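Local coordinates for protein virulence factor (Pectobacterium carotovorum, PDB 2W3Y) that is an S-palmitoylated virulence factor of a Drosophila pathogen that binds to lipid vesicles and has a fold first seen in this protein, at residues H90-I93 against W94-V97; G154-A157 against E158-T162; D244-L247 against D248-G252. One frame throughout, in Å; residues are numbered along the deposited sequence.

Contact 1: residues H90-I93 against W94-V97; sequences HYDI and WKEV
The indole of Trp-94 receives the backbone carbonyl of His-90 at its edge: O of His-90 lies in the ring plane, 3.4 Å from CD1 of Trp-94. Neighbouring NE1 is engaged outside the two segments, bonded to the carbonyl of Lys-88, so that backbone oxygens from the chain leading into the helix line this polar rim of the ring. The ring of Tyr-91 has CG anti to its own nitrogen (chi1 -178°), which swings it along the helix until CE2 comes 3.9 Å from CB of Lys-95. CD of the lysine is the next atom on CE2, and the two side chains cross at about a right angle. The phenol OH bonds to the carbonyl of Ile-193, tying this first turn to the sheet. Lys-95 runs straight as far as CD and bends at chi3 (74°), which brings its ammonium back beside Asp-92; the two side chains lie alongside each other, and NZ of Lys-95 stands 3.6 Å from OD2 of Asp-92 in a rather long salt bridge. Three backbone bonds join the segments: N of Lys-95 to O of Tyr-91 (2.8 Å), N of Glu-96 to O of Asp-92 (3.0 Å) and N of Val-97 to O of Ile-93 (3.2 Å). A negative aspartate in the first turn would also be expected to interact favourably with the helix dipole. Trp-94 packs on Val-78 of helix 57-81 and on Leu-169 and Ala-171 of strand 166-179, while Val-97 meets Phe-14 of helix 9-18. The arrangement is the N-terminal start of an amphipathic helix, with His-90 at the N-cap position, an i to i+3 ion pair on one flank and a buried tryptophan wedged between helix and sheet.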
# COMPACT_ATOMS: atom_id res chain seq x y z
N HIS A 90 2.52 -2.77 14.28
CA HIS A 90 3.78 -3.52 14.28
C HIS A 90 3.90 -4.23 12.95
O HIS A 90 3.10 -5.12 12.63
CB HIS A 90 3.85 -4.54 15.43
CG HIS A 90 4.19 -3.92 16.75
ND1 HIS A 90 4.52 -4.67 17.86
CD2 HIS A 90 4.27 -2.62 17.14
CE1 HIS A 90 4.78 -3.86 18.88
NE2 HIS A 90 4.64 -2.61 18.46
N TYR A 91 4.91 -3.84 12.18
CA TYR A 91 5.12 -4.41 10.83
C TYR A 91 5.15 -5.95 10.79
O TYR A 91 4.65 -6.57 9.84
CB TYR A 91 6.37 -3.85 10.19
CG TYR A 91 6.57 -4.38 8.79
CD1 TYR A 91 5.80 -3.88 7.74
CD2 TYR A 91 7.47 -5.41 8.53
CE1 TYR A 91 5.94 -4.38 6.45
CE2 TYR A 91 7.62 -5.92 7.22
CZ TYR A 91 6.84 -5.38 6.21
OH TYR A 91 6.94 -5.83 4.93
N ASP A 92 5.74 -6.57 11.81
CA ASP A 92 5.90 -8.02 11.82
C ASP A 92 4.56 -8.77 11.77
O ASP A 92 4.48 -9.84 11.18
CB ASP A 92 6.80 -8.49 12.98
CG ASP A 92 8.30 -8.21 12.72
OD1 ASP A 92 9.02 -7.91 13.71
OD2 ASP A 92 8.77 -8.29 11.55
N ILE A 93 3.51 -8.20 12.36
CA ILE A 93 2.16 -8.79 12.28
C ILE A 93 1.53 -8.67 10.88
O ILE A 93 0.90 -9.62 10.38
CB ILE A 93 1.23 -8.21 13.36
CG1 ILE A 93 1.78 -8.54 14.76
CG2 ILE A 93 -0.20 -8.72 13.18
CD1 ILE A 93 1.12 -7.78 15.90
N TRP A 94 1.70 -7.50 10.25
CA TRP A 94 1.38 -7.29 8.82
C TRP A 94 2.13 -8.27 7.91
O TRP A 94 1.55 -8.82 6.96
CB TRP A 94 1.68 -5.84 8.41
CG TRP A 94 0.74 -4.81 9.00
CD1 TRP A 94 0.79 -4.27 10.26
CD2 TRP A 94 -0.40 -4.21 8.36
NE1 TRP A 94 -0.24 -3.38 10.44
CE2 TRP A 94 -0.99 -3.32 9.29
CE3 TRP A 94 -0.98 -4.34 7.09
CZ2 TRP A 94 -2.14 -2.56 9.00
CZ3 TRP A 94 -2.12 -3.59 6.80
CH2 TRP A 94 -2.68 -2.71 7.75
N LYS A 95 3.42 -8.49 8.18
CA LYS A 95 4.19 -9.44 7.39
C LYS A 95 3.68 -10.90 7.54
O LYS A 95 3.56 -11.62 6.54
CB LYS A 95 5.69 -9.33 7.71
CG LYS A 95 6.59 -10.22 6.85
CD LYS A 95 8.07 -9.99 7.16
CE LYS A 95 8.47 -10.60 8.50
NZ LYS A 95 9.91 -10.34 8.86
N GLU A 96 3.37 -11.31 8.77
CA GLU A 96 2.81 -12.66 9.04
C GLU A 96 1.53 -12.92 8.23
O GLU A 96 1.35 -14.00 7.64
CB GLU A 96 2.55 -12.83 10.55
CG GLU A 96 1.88 -14.17 11.00
CD GLU A 96 2.86 -15.34 11.13
OE1 GLU A 96 4.04 -15.21 10.72
OE2 GLU A 96 2.44 -16.41 11.65
N VAL A 97 0.66 -11.92 8.16
CA VAL A 97 -0.64 -12.03 7.48
C VAL A 97 -0.47 -12.03 5.95
O VAL A 97 -1.11 -12.83 5.25
CB VAL A 97 -1.63 -10.93 7.98
CG1 VAL A 97 -2.86 -10.83 7.08
CG2 VAL A 97 -2.05 -11.18 9.46

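Contact 2: residues G154-A157 against E158-T162; sequences GLSA and EMNKT
Gly-154 to Met-159 form the last turns of helix 142-159, and the i to i+4 bonds across the segments carry the backbone to its end. N of Glu-158 donates to O of Gly-154 at 3.2 Å, N of Met-159 to O of Leu-155 at 2.9 Å, and N of Asn-160 to O of Ser-156 at 3.1 Å. The Met-159 bond is almost straight, at 173° about the hydrogen, whereas that of Asn-160 falls to 145° where the chain leaves the helix. A bond of i to i+3 spacing then follows, from N of Lys-161 to O of Glu-158 (3.3 Å), as the turn tightens. On the buried side, CG of Met-159 sits between its backbone N and carbonyl carbon (chi1 73°), a placement that sets CG against the carbonyls of Leu-155 and Ser-156 and, with the bend at chi3, returns the terminal methyl toward the preceding turn. CE of Met-159 thus meets CG of Leu-155 at 4.1 Å, the side chains crossing at a slant. Both rest on Tyr-166 of strand 166-179, and Leu-155 also approaches the bound palmitic acid, at about 4 Å from its side chain. On another flank Glu-158, bent at chi2, holds the ammonium of Lys-161: NZ of Lys-161 donates to OE1 of Glu-158 at 2.6 Å, coming from above the carboxylate plane. The lysine reaches it extended beyond CG, its CG passing close to O of Ala-157. The carbonyl of Met-159 is bonded to Lys-203. The chemistry is therefore divided: apolar branches face the sheet close to the lipid, while the ion pair ties the helix end to the exposed turn after it, and the positive charges of Lys-161 and Lys-203 are probably favourable beside the helix C-terminus.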
# COMPACT_ATOMS: atom_id res chain seq x y z
N GLY A 154 -1.74 16.23 10.29
CA GLY A 154 -2.29 15.27 11.25
C GLY A 154 -1.23 14.32 11.77
O GLY A 154 -1.20 14.00 12.95
N LEU A 155 -0.36 13.87 10.87
CA LEU A 155 0.71 12.94 11.20
C LEU A 155 1.66 13.56 12.22
O LEU A 155 2.03 12.91 13.22
CB LEU A 155 1.45 12.57 9.92
CG LEU A 155 2.25 11.28 9.77
CD1 LEU A 155 1.43 10.02 10.12
CD2 LEU A 155 2.77 11.18 8.34
N SER A 156 2.05 14.80 11.94
CA SER A 156 2.97 15.59 12.76
C SER A 156 2.44 15.78 14.17
O SER A 156 3.19 15.59 15.16
CB SER A 156 3.21 16.96 12.09
OG SER A 156 4.10 17.76 12.86
N ALA A 157 1.17 16.17 14.26
CA ALA A 157 0.46 16.27 15.53
C ALA A 157 0.54 14.98 16.36
O ALA A 157 0.82 15.03 17.57
CB ALA A 157 -1.00 16.68 15.30
N GLU A 158 0.29 13.83 15.73
CA GLU A 158 0.35 12.56 16.47
C GLU A 158 1.76 12.18 16.92
O GLU A 158 1.95 11.86 18.09
CB GLU A 158 -0.28 11.39 15.70
CG GLU A 158 -1.78 11.53 15.40
CD GLU A 158 -2.68 11.38 16.61
OE1 GLU A 158 -2.17 11.22 17.75
OE2 GLU A 158 -3.92 11.41 16.43
N MET A 159 2.72 12.21 16.00
CA MET A 159 4.11 11.79 16.28
C MET A 159 4.84 12.65 17.31
O MET A 159 5.72 12.15 18.02
CB MET A 159 4.94 11.62 14.99
CG MET A 159 5.39 12.87 14.22
SD MET A 159 6.28 12.43 12.66
CE MET A 159 5.46 10.87 12.26
N ASN A 160 4.47 13.91 17.40
CA ASN A 160 5.13 14.84 18.32
C ASN A 160 4.57 14.83 19.76
O ASN A 160 5.00 15.60 20.61
CB ASN A 160 5.12 16.26 17.75
CG ASN A 160 6.14 16.44 16.62
OD1 ASN A 160 5.79 16.89 15.53
ND2 ASN A 160 7.40 16.08 16.89
N LYS A 161 3.63 13.93 20.01
CA LYS A 161 3.01 13.80 21.32
C LYS A 161 4.00 13.29 22.35
O LYS A 161 3.96 13.74 23.50
CB LYS A 161 1.77 12.89 21.26
CG LYS A 161 0.56 13.59 20.63
CD LYS A 161 -0.67 12.69 20.59
CE LYS A 161 -1.89 13.50 20.13
NZ LYS A 161 -3.05 12.65 19.75
N THR A 162 4.88 12.37 21.95
CA THR A 162 5.97 11.89 22.81
C THR A 162 7.32 11.82 22.08
O THR A 162 7.41 12.09 20.87
CB THR A 162 5.68 10.49 23.44
OG1 THR A 162 5.80 9.48 22.43
CG2 THR A 162 4.28 10.41 24.06

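Contact 3: residues D244-L247 against D248-G252; sequences DNFL and DKYEG
Phe-246 and Tyr-250, one helical turn apart, meet through their rings. Phe-246 has CG anti to the backbone nitrogen (chi1 174°), which points the ring outward and leans it toward the C-terminal end; Tyr-250 instead has CG beside its nitrogen (chi1 -62°), and the two side chains cross at about a right angle. CD2 of Tyr-250 lies over one face of the phenyl ring, 3.7 Å from CE1 of Phe-246. The ring planes make 55°, an oblique pair with centroids 5.3 Å apart. The same CD2 of Tyr-250 is 3.5 Å from O of Phe-246, which also accepts N of Tyr-250 at 3.2 Å and, weakly, N of Lys-249. Lys-249, extended beyond CG, runs beside the tyrosine and sets CG 3.9 Å above the plane of the Tyr-250 ring, over its centre. Both polar ends converge on helix 9-18: NZ of Lys-249 forms a salt bridge with Asp-11 and a hydrogen bond with Gln-15, and OH of Tyr-250 bonds to Asp-11. Asp-248 turns its carboxylate back over the preceding turn, CG lying 3.2 Å from O of Asp-244, whose carbonyl accepts N of Asp-248 at 2.9 Å. OD1 of Asp-248 forms a salt bridge with Arg-69 of helix 57-81, whereas the carboxylate of Asp-244 bonds to Tyr-233. Leu-247 packs on Leu-66 and Phe-70, and Phe-246 meets Phe-14 edge-to-face. This is the C-terminal part of an amphipathic helix packed against helices 9-18 and 57-81, with an i to i+4 aromatic pair reaching the former and leucine packing on the latter.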
# COMPACT_ATOMS: atom_id res chain seq x y z
N ASP A 244 -12.99 -14.65 -5.21
CA ASP A 244 -14.24 -13.97 -4.88
C ASP A 244 -14.87 -14.42 -3.57
O ASP A 244 -15.33 -13.58 -2.79
CB ASP A 244 -15.26 -14.09 -6.03
CG ASP A 244 -14.89 -13.22 -7.23
OD1 ASP A 244 -14.04 -12.30 -7.08
OD2 ASP A 244 -15.44 -13.48 -8.33
N ASN A 245 -14.87 -15.74 -3.33
CA ASN A 245 -15.43 -16.30 -2.10
C ASN A 245 -14.62 -15.89 -0.86
O ASN A 245 -15.19 -15.54 0.17
CB ASN A 245 -15.51 -17.84 -2.16
CG ASN A 245 -16.64 -18.34 -3.08
OD1 ASN A 245 -17.65 -17.67 -3.31
ND2 ASN A 245 -16.46 -19.55 -3.61
N PHE A 246 -13.30 -15.96 -0.98
CA PHE A 246 -12.41 -15.57 0.11
C PHE A 246 -12.59 -14.08 0.45
O PHE A 246 -12.77 -13.72 1.61
CB PHE A 246 -10.96 -15.86 -0.29
CG PHE A 246 -9.94 -15.38 0.70
CD1 PHE A 246 -9.56 -16.18 1.77
CD2 PHE A 246 -9.36 -14.12 0.56
CE1 PHE A 246 -8.62 -15.75 2.70
CE2 PHE A 246 -8.42 -13.67 1.49
CZ PHE A 246 -8.06 -14.49 2.57
N LEU A 247 -12.55 -13.24 -0.58
CA LEU A 247 -12.76 -11.80 -0.40
C LEU A 247 -14.13 -11.46 0.22
O LEU A 247 -14.22 -10.60 1.11
CB LEU A 247 -12.53 -11.05 -1.72
CG LEU A 247 -11.10 -10.98 -2.29
CD1 LEU A 247 -11.09 -10.06 -3.47
CD2 LEU A 247 -10.06 -10.53 -1.25
N ASP A 248 -15.17 -12.16 -0.21
CA ASP A 248 -16.52 -12.02 0.36
C ASP A 248 -16.60 -12.43 1.84
O ASP A 248 -17.26 -11.76 2.64
CB ASP A 248 -17.55 -12.78 -0.50
CG ASP A 248 -17.96 -12.00 -1.74
OD1 ASP A 248 -17.69 -10.78 -1.80
OD2 ASP A 248 -18.58 -12.60 -2.66
N LYS A 249 -15.91 -13.50 2.21
CA LYS A 249 -15.96 -14.02 3.57
C LYS A 249 -15.22 -13.15 4.62
O LYS A 249 -15.67 -13.03 5.77
CB LYS A 249 -15.41 -15.46 3.59
CG LYS A 249 -15.69 -16.23 4.88
CD LYS A 249 -15.32 -17.71 4.75
CE LYS A 249 -15.25 -18.40 6.12
NZ LYS A 249 -14.61 -19.76 6.03
N TYR A 250 -14.11 -12.55 4.22
CA TYR A 250 -13.23 -11.89 5.17
C TYR A 250 -13.14 -10.38 4.96
O TYR A 250 -12.23 -9.72 5.49
CB TYR A 250 -11.85 -12.55 5.14
CG TYR A 250 -11.91 -14.02 5.56
CD1 TYR A 250 -12.21 -14.37 6.88
CD2 TYR A 250 -11.67 -15.04 4.65
CE1 TYR A 250 -12.27 -15.70 7.29
CE2 TYR A 250 -11.73 -16.39 5.04
CZ TYR A 250 -12.04 -16.70 6.36
OH TYR A 250 -12.10 -18.01 6.79
N GLU A 251 -14.11 -9.85 4.21
CA GLU A 251 -14.18 -8.43 3.81
C GLU A 251 -13.95 -7.44 4.96
O GLU A 251 -14.63 -7.50 5.97
CB GLU A 251 -15.53 -8.13 3.14
CG GLU A 251 -15.59 -6.73 2.50
CD GLU A 251 -16.91 -6.41 1.83
OE1 GLU A 251 -17.24 -5.20 1.75
OE2 GLU A 251 -17.62 -7.36 1.38
N GLY A 252 -13.01 -6.53 4.78
CA GLY A 252 -12.83 -5.43 5.72
C GLY A 252 -13.62 -4.21 5.27
O GLY A 252 -14.04 -4.13 4.12

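The three contacts come in series along the chain, each within one helix: contact 1 opens helix 91-105, contact 2 closes helix 142-159 and contact 3 lies in the last turns of helix 237-250. The centres of contact 1 and contact 2 are about 23 Å apart, those of contact 1 and contact 3 about 20 Å, and those of contact 2 and contact 3 about 34 Å; none touches another. Contacts 1 and 3 share helices 9-18 and 57-81 as neighbours, including Phe-14, whereas contacts 1 and 2 both lean on strand 166-179 of the large mixed sheet. Contact 2 lies nearest the palmitic acid and contact 3 in the helical layer; contact 1 lies between them, touching both the sheet and the helices.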